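Proteasome chaperone 3 (Saccharomyces cerevisiae, PDB 2Z5B) helps assemble the yeast 20S proteasome, forming a heterodimer with POC4 that binds proteasome precursors and facilitates formation of the alpha-ring. Local coordinates at residues 26-31 with 41-46; 49-54 with 98-103. All coordinates share one frame; numbering follows the deposited sequence.

In the fold
Both contacts pair antiparallel strands of one six-stranded mixed sheet, with strand 140-145 lying between the two pairs. The centres of contacts 1 and 2 are about 16 Å apart. Strand 38-44 of contact 1 is followed in the chain by strand 50-56 of contact 2. Contact 1 is buried and regular. It joins the arms of a hairpin, with leucine, valine and isoleucine on one face and an amide-guanidinium chain on the other. Contact 2 lies toward the edge of the sheet and is only partly buried. A beta bulge, a salt bridge and an exposed glycine mark it. In both, polar side chains also reach the chain of Protein YPL144W.

Contact 1. Residues 26-31 with 41-46; sequences ELYVQA and QIRLNG
Gln30 and Gln41 form a hydrogen-bonded pair of these two antiparallel strands, and their side chains bond as well. The backbone ladder also pairs Tyr28 with Arg43, where Arg43 N reaches Tyr28 O at 2.7 Å. The side chain of Gln41 can be followed outward. Gln41 CB lies 3.7 Å from Gln30 O. Gln41 CG passes 4.1 Å from Gln30 OE1, and chi1 (-70°) with the extended chain lays the amide between Gln30 and Arg43. Gln41 NE2 donates to Gln30 OE1 at 3.0 Å, from above that carbonyl plane, with the two amides turned 67° apart. Gln30 NE2 bonds to Ser3 and Thr32. Gln41 OE1 takes two bonds from Arg43: Arg43 NE and NH2 each lie 2.8 Å from it and grip it side-on, in the guanidinium plane. With an alanine in place of this glutamine, Arg43 NE and NH2 would probably lose their shared acceptor, and Gln30 OE1 its cross-strand donor. On the other face, Ile42 CG2 lies 3.9 Å from Leu27 CD1 and 4.0 Å from Val29 CG2, side by side. Water 1 joins Glu26 O to Gly46 N where the chain leaves strand 38-44. The pair is a beta hairpin between strands 3-9 and 140-145. Helix 162-176 covers Leu27 and Val29. The polar face meets Protein YPL144W, where Thr29 and Ser42 of that chain bond to Gln41, and Pro40 of that chain to Arg43.

Contact 2. Residues 49-54 with 98-103; sequences DSTYEV and VTKLGD
Thr51 and Leu101 form a hydrogen-bonded antiparallel pair, as do Glu53 and Val98, but a classic beta bulge at Lys100 and Leu101 shifts the register between them. Thr51 O therefore takes two donors: Lys100 N at 2.7 Å and Leu101 N at 3.1 Å. Tyr52 and Thr99 lie side by side on one face. Thr99 OG1 approaches the edge of the Tyr52 ring, 3.3 Å from CE1, and Thr99 CG2 is also near that atom. The tyrosine OH reaches Asp103 O only weakly. Its ring also packs on Val109 and Cys113 of helix 109-124. The Lys100 chain bends at chi2 (-61°) and again at chi4 (83°), which together bring NZ to Glu53. Lys100 CE lies 3.8 Å from Glu53 CB, and Lys100 NZ makes a salt bridge of 2.8 Å to Glu53 OE1. The ammonium comes from above the carboxylate plane. Thr51 CG2 touches Lys100 CB, while Thr51 OG1 bonds to Ser144. Leu101 CD2 lies 3.7 Å from Asp49 O. Gly102 has backbone angles that call for glycine, and a side chain there would run into Ser50 OG. Lys100 NZ has a second partner, Leu88 O of the chain of Protein YPL144W, and Leu89 of that chain packs on both Glu53 and Lys100. The ion pair thus lies at the heterodimer interface, where Glu53 probably helps to balance the lysine charge and to hold NZ toward the partner's carbonyl.

Contact 1. Residues 26-31 with 41-46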
loop_
_atom_site.group_PDB
_atom_site.type_symbol
_atom_site.label_atom_id
_atom_site.label_comp_id
_atom_site.label_asym_id
_atom_site.label_seq_id
_atom_site.Cartn_x
_atom_site.Cartn_y
_atom_site.Cartn_z
ATOM N N GLU B 26 4.073 9.070 -15.781
ATOM C CA GLU B 26 3.155 9.489 -14.726
ATOM C C GLU B 26 3.604 8.930 -13.376
ATOM O O GLU B 26 3.864 7.729 -13.250
ATOM C CB GLU B 26 1.719 9.032 -15.026
ATOM C CG GLU B 26 1.089 9.636 -16.292
ATOM C CD GLU B 26 -0.337 9.180 -16.506
ATOM O OE1 GLU B 26 -0.843 8.390 -15.674
ATOM O OE2 GLU B 26 -0.963 9.610 -17.505
ATOM N N LEU B 27 3.711 9.799 -12.377
ATOM C CA LEU B 27 3.994 9.350 -11.014
ATOM C C LEU B 27 2.735 9.518 -10.190
ATOM O O LEU B 27 2.154 10.607 -10.147
ATOM C CB LEU B 27 5.168 10.107 -10.371
ATOM C CG LEU B 27 5.661 9.547 -9.020
ATOM C CD1 LEU B 27 6.507 8.298 -9.220
ATOM C CD2 LEU B 27 6.435 10.578 -8.192
ATOM N N TYR B 28 2.303 8.428 -9.564
ATOM C CA TYR B 28 1.090 8.434 -8.741
ATOM C C TYR B 28 1.376 7.932 -7.338
ATOM O O TYR B 28 1.915 6.837 -7.147
ATOM C CB TYR B 28 -0.028 7.606 -9.375
ATOM C CG TYR B 28 -1.287 7.581 -8.530
ATOM C CD1 TYR B 28 -2.126 8.699 -8.456
ATOM C CD2 TYR B 28 -1.630 6.443 -7.790
ATOM C CE1 TYR B 28 -3.280 8.678 -7.664
ATOM C CE2 TYR B 28 -2.769 6.417 -7.006
ATOM C CZ TYR B 28 -3.580 7.539 -6.943
ATOM O OH TYR B 28 -4.706 7.519 -6.163
ATOM N N VAL B 29 1.045 8.768 -6.362
ATOM C CA VAL B 29 1.244 8.421 -4.977
ATOM C C VAL B 29 -0.118 8.377 -4.312
ATOM O O VAL B 29 -1.003 9.207 -4.603
ATOM C CB VAL B 29 2.198 9.393 -4.294
ATOM C CG1 VAL B 29 2.435 8.991 -2.888
ATOM C CG2 VAL B 29 3.558 9.412 -5.048
ATOM N N GLN B 30 -0.302 7.373 -3.457
ATOM C CA GLN B 30 -1.525 7.276 -2.650
ATOM C C GLN B 30 -1.176 6.660 -1.307
ATOM O O GLN B 30 -0.241 5.830 -1.194
ATOM C CB GLN B 30 -2.614 6.477 -3.374
ATOM C CG GLN B 30 -3.994 6.420 -2.638
ATOM C CD GLN B 30 -4.042 5.391 -1.517
ATOM O OE1 GLN B 30 -3.204 4.486 -1.448
ATOM N NE2 GLN B 30 -5.016 5.527 -0.628
ATOM N N ALA B 31 -1.883 7.095 -0.271
ATOM C CA ALA B 31 -1.633 6.586 1.060
ATOM C C ALA B 31 -2.920 6.416 1.846
ATOM O O ALA B 31 -3.813 7.293 1.828
ATOM C CB ALA B 31 -0.672 7.482 1.804
ATOM N N GLN B 41 1.482 3.848 -1.637
ATOM C CA GLN B 41 1.701 3.392 -3.010
ATOM C C GLN B 41 2.515 4.433 -3.742
ATOM O O GLN B 41 2.222 5.632 -3.649
ATOM C CB GLN B 41 0.390 3.235 -3.783
ATOM C CG GLN B 41 -0.500 2.092 -3.339
ATOM C CD GLN B 41 -1.709 2.003 -4.211
ATOM O OE1 GLN B 41 -1.667 1.398 -5.290
ATOM N NE2 GLN B 41 -2.797 2.602 -3.767
ATOM N N ILE B 42 3.537 3.984 -4.467
ATOM C CA ILE B 42 4.232 4.867 -5.422
ATOM C C ILE B 42 4.305 4.202 -6.786
ATOM O O ILE B 42 5.139 3.320 -7.015
ATOM C CB ILE B 42 5.648 5.269 -4.973
ATOM C CG1 ILE B 42 5.670 5.643 -3.478
ATOM C CG2 ILE B 42 6.131 6.442 -5.826
ATOM C CD1 ILE B 42 7.054 5.796 -2.889
ATOM N N ARG B 43 3.431 4.610 -7.686
ATOM C CA ARG B 43 3.302 3.947 -8.966
ATOM C C ARG B 43 3.902 4.748 -10.116
ATOM O O ARG B 43 3.746 5.963 -10.183
ATOM C CB ARG B 43 1.832 3.676 -9.266
ATOM C CG ARG B 43 1.182 2.685 -8.310
ATOM C CD ARG B 43 -0.176 2.348 -8.842
ATOM N NE ARG B 43 -0.949 1.481 -7.952
ATOM C CZ ARG B 43 -1.790 0.551 -8.386
ATOM N NH1 ARG B 43 -1.899 0.322 -9.699
ATOM N NH2 ARG B 43 -2.488 -0.182 -7.509
ATOM N N LEU B 44 4.541 4.036 -11.041
ATOM C CA LEU B 44 5.121 4.636 -12.240
ATOM C C LEU B 44 4.356 4.101 -13.425
ATOM O O LEU B 44 4.377 2.894 -13.683
ATOM C CB LEU B 44 6.611 4.289 -12.375
ATOM C CG LEU B 44 7.368 4.904 -13.576
ATOM C CD1 LEU B 44 7.153 6.399 -13.652
ATOM C CD2 LEU B 44 8.848 4.588 -13.503
ATOM N N ASN B 45 3.674 5.002 -14.130
ATOM C CA ASN B 45 2.726 4.626 -15.184
ATOM C C ASN B 45 1.737 3.543 -14.714
ATOM O O ASN B 45 1.411 2.625 -15.457
ATOM C CB ASN B 45 3.461 4.195 -16.467
ATOM C CG ASN B 45 4.088 5.378 -17.226
ATOM O OD1 ASN B 45 4.967 5.189 -18.068
ATOM N ND2 ASN B 45 3.630 6.584 -16.940
ATOM N N GLY B 46 1.271 3.668 -13.469
ATOM C CA GLY B 46 0.285 2.728 -12.897
ATOM C C GLY B 46 0.904 1.447 -12.365
ATOM O O GLY B 46 0.236 0.629 -11.699
HETATM O O HOH W 1 1.438 6.061 -12.144
#

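Contact 2. Residues 49-54 with 98-103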
loop_
_atom_site.group_PDB
_atom_site.type_symbol
_atom_site.label_atom_id
_atom_site.label_comp_id
_atom_site.label_asym_id
_atom_site.label_seq_id
_atom_site.Cartn_x
_atom_site.Cartn_y
_atom_site.Cartn_z
ATOM N N ASP B 49 5.538 -3.041 -8.361
ATOM C CA ASP B 49 6.079 -4.411 -8.438
ATOM C C ASP B 49 6.876 -4.844 -7.205
ATOM O O ASP B 49 7.325 -5.985 -7.116
ATOM C CB ASP B 49 6.954 -4.553 -9.702
ATOM C CG ASP B 49 8.219 -3.687 -9.651
ATOM O OD1 ASP B 49 8.502 -3.068 -8.605
ATOM O OD2 ASP B 49 8.940 -3.623 -10.673
ATOM N N SER B 50 7.061 -3.930 -6.260
ATOM C CA SER B 50 7.830 -4.219 -5.051
ATOM C C SER B 50 7.078 -3.768 -3.813
ATOM O O SER B 50 6.221 -2.890 -3.895
ATOM C CB SER B 50 9.199 -3.526 -5.115
ATOM O OG SER B 50 9.821 -3.733 -6.382
ATOM N N THR B 51 7.373 -4.375 -2.672
ATOM C CA THR B 51 6.786 -3.948 -1.399
ATOM C C THR B 51 7.804 -4.129 -0.287
ATOM O O THR B 51 8.465 -5.174 -0.201
ATOM C CB THR B 51 5.471 -4.703 -1.057
ATOM O OG1 THR B 51 4.460 -4.388 -2.022
ATOM C CG2 THR B 51 4.956 -4.324 0.329
ATOM N N TYR B 52 7.912 -3.113 0.563
ATOM C CA TYR B 52 8.845 -3.104 1.680
ATOM C C TYR B 52 8.151 -2.689 2.952
ATOM O O TYR B 52 7.274 -1.822 2.940
ATOM C CB TYR B 52 10.020 -2.152 1.402
ATOM C CG TYR B 52 10.689 -2.437 0.080
ATOM C CD1 TYR B 52 11.658 -3.440 -0.039
ATOM C CD2 TYR B 52 10.313 -1.741 -1.066
ATOM C CE1 TYR B 52 12.245 -3.725 -1.282
ATOM C CE2 TYR B 52 10.897 -2.006 -2.291
ATOM C CZ TYR B 52 11.863 -2.990 -2.394
ATOM O OH TYR B 52 12.417 -3.226 -3.636
ATOM N N GLU B 53 8.546 -3.319 4.049
ATOM C CA GLU B 53 8.101 -2.912 5.360
ATOM C C GLU B 53 9.243 -2.176 6.053
ATOM O O GLU B 53 10.354 -2.710 6.191
ATOM C CB GLU B 53 7.618 -4.126 6.170
ATOM C CG GLU B 53 6.974 -3.761 7.497
ATOM C CD GLU B 53 6.258 -4.922 8.164
ATOM O OE1 GLU B 53 6.735 -6.081 8.088
ATOM O OE2 GLU B 53 5.203 -4.667 8.781
ATOM N N VAL B 54 8.963 -0.933 6.446
ATOM C CA VAL B 54 9.917 -0.084 7.147
ATOM C C VAL B 54 9.434 0.113 8.590
ATOM O O VAL B 54 8.360 0.678 8.825
ATOM C CB VAL B 54 10.106 1.280 6.414
ATOM C CG1 VAL B 54 11.417 1.961 6.846
ATOM C CG2 VAL B 54 10.093 1.083 4.898
ATOM N N VAL B 98 12.422 -4.407 5.383
ATOM C CA VAL B 98 12.193 -5.795 4.968
ATOM C C VAL B 98 11.480 -5.830 3.621
ATOM O O VAL B 98 10.425 -5.216 3.441
ATOM C CB VAL B 98 11.386 -6.586 6.027
ATOM C CG1 VAL B 98 11.166 -8.040 5.584
ATOM C CG2 VAL B 98 12.086 -6.561 7.367
ATOM N N THR B 99 12.070 -6.566 2.693
ATOM C CA THR B 99 11.544 -6.754 1.367
ATOM C C THR B 99 10.483 -7.850 1.402
ATOM O O THR B 99 10.782 -9.006 1.741
ATOM C CB THR B 99 12.672 -7.140 0.399
ATOM O OG1 THR B 99 13.688 -6.134 0.434
ATOM C CG2 THR B 99 12.155 -7.268 -1.026
ATOM N N LYS B 100 9.250 -7.479 1.061
ATOM C CA LYS B 100 8.134 -8.432 1.020
ATOM C C LYS B 100 7.908 -8.925 -0.406
ATOM O O LYS B 100 7.445 -10.049 -0.617
ATOM C CB LYS B 100 6.845 -7.826 1.604
ATOM C CG LYS B 100 6.954 -7.296 3.024
ATOM C CD LYS B 100 7.346 -8.408 4.020
ATOM C CE LYS B 100 7.370 -7.893 5.437
ATOM N NZ LYS B 100 6.005 -7.881 6.036
ATOM N N LEU B 101 8.251 -8.088 -1.374
ATOM C CA LEU B 101 8.064 -8.393 -2.790
ATOM C C LEU B 101 9.087 -7.599 -3.585
ATOM O O LEU B 101 9.269 -6.411 -3.332
ATOM C CB LEU B 101 6.641 -8.017 -3.233
ATOM C CG LEU B 101 6.190 -8.490 -4.613
ATOM C CD1 LEU B 101 5.994 -10.015 -4.656
ATOM C CD2 LEU B 101 4.913 -7.777 -5.027
ATOM N N GLY B 102 9.767 -8.255 -4.525
ATOM C CA GLY B 102 10.805 -7.598 -5.329
ATOM C C GLY B 102 12.233 -7.876 -4.861
ATOM O O GLY B 102 12.472 -8.803 -4.085
ATOM N N ASP B 103 13.181 -7.057 -5.320
ATOM C CA ASP B 103 14.610 -7.254 -5.028
ATOM C C ASP B 103 14.975 -6.908 -3.584
ATOM O O ASP B 103 14.737 -5.790 -3.122
ATOM C CB ASP B 103 15.471 -6.437 -5.996
ATOM C CG ASP B 103 16.902 -6.929 -6.059
ATOM O OD1 ASP B 103 17.768 -6.319 -5.396
ATOM O OD2 ASP B 103 17.161 -7.930 -6.769
#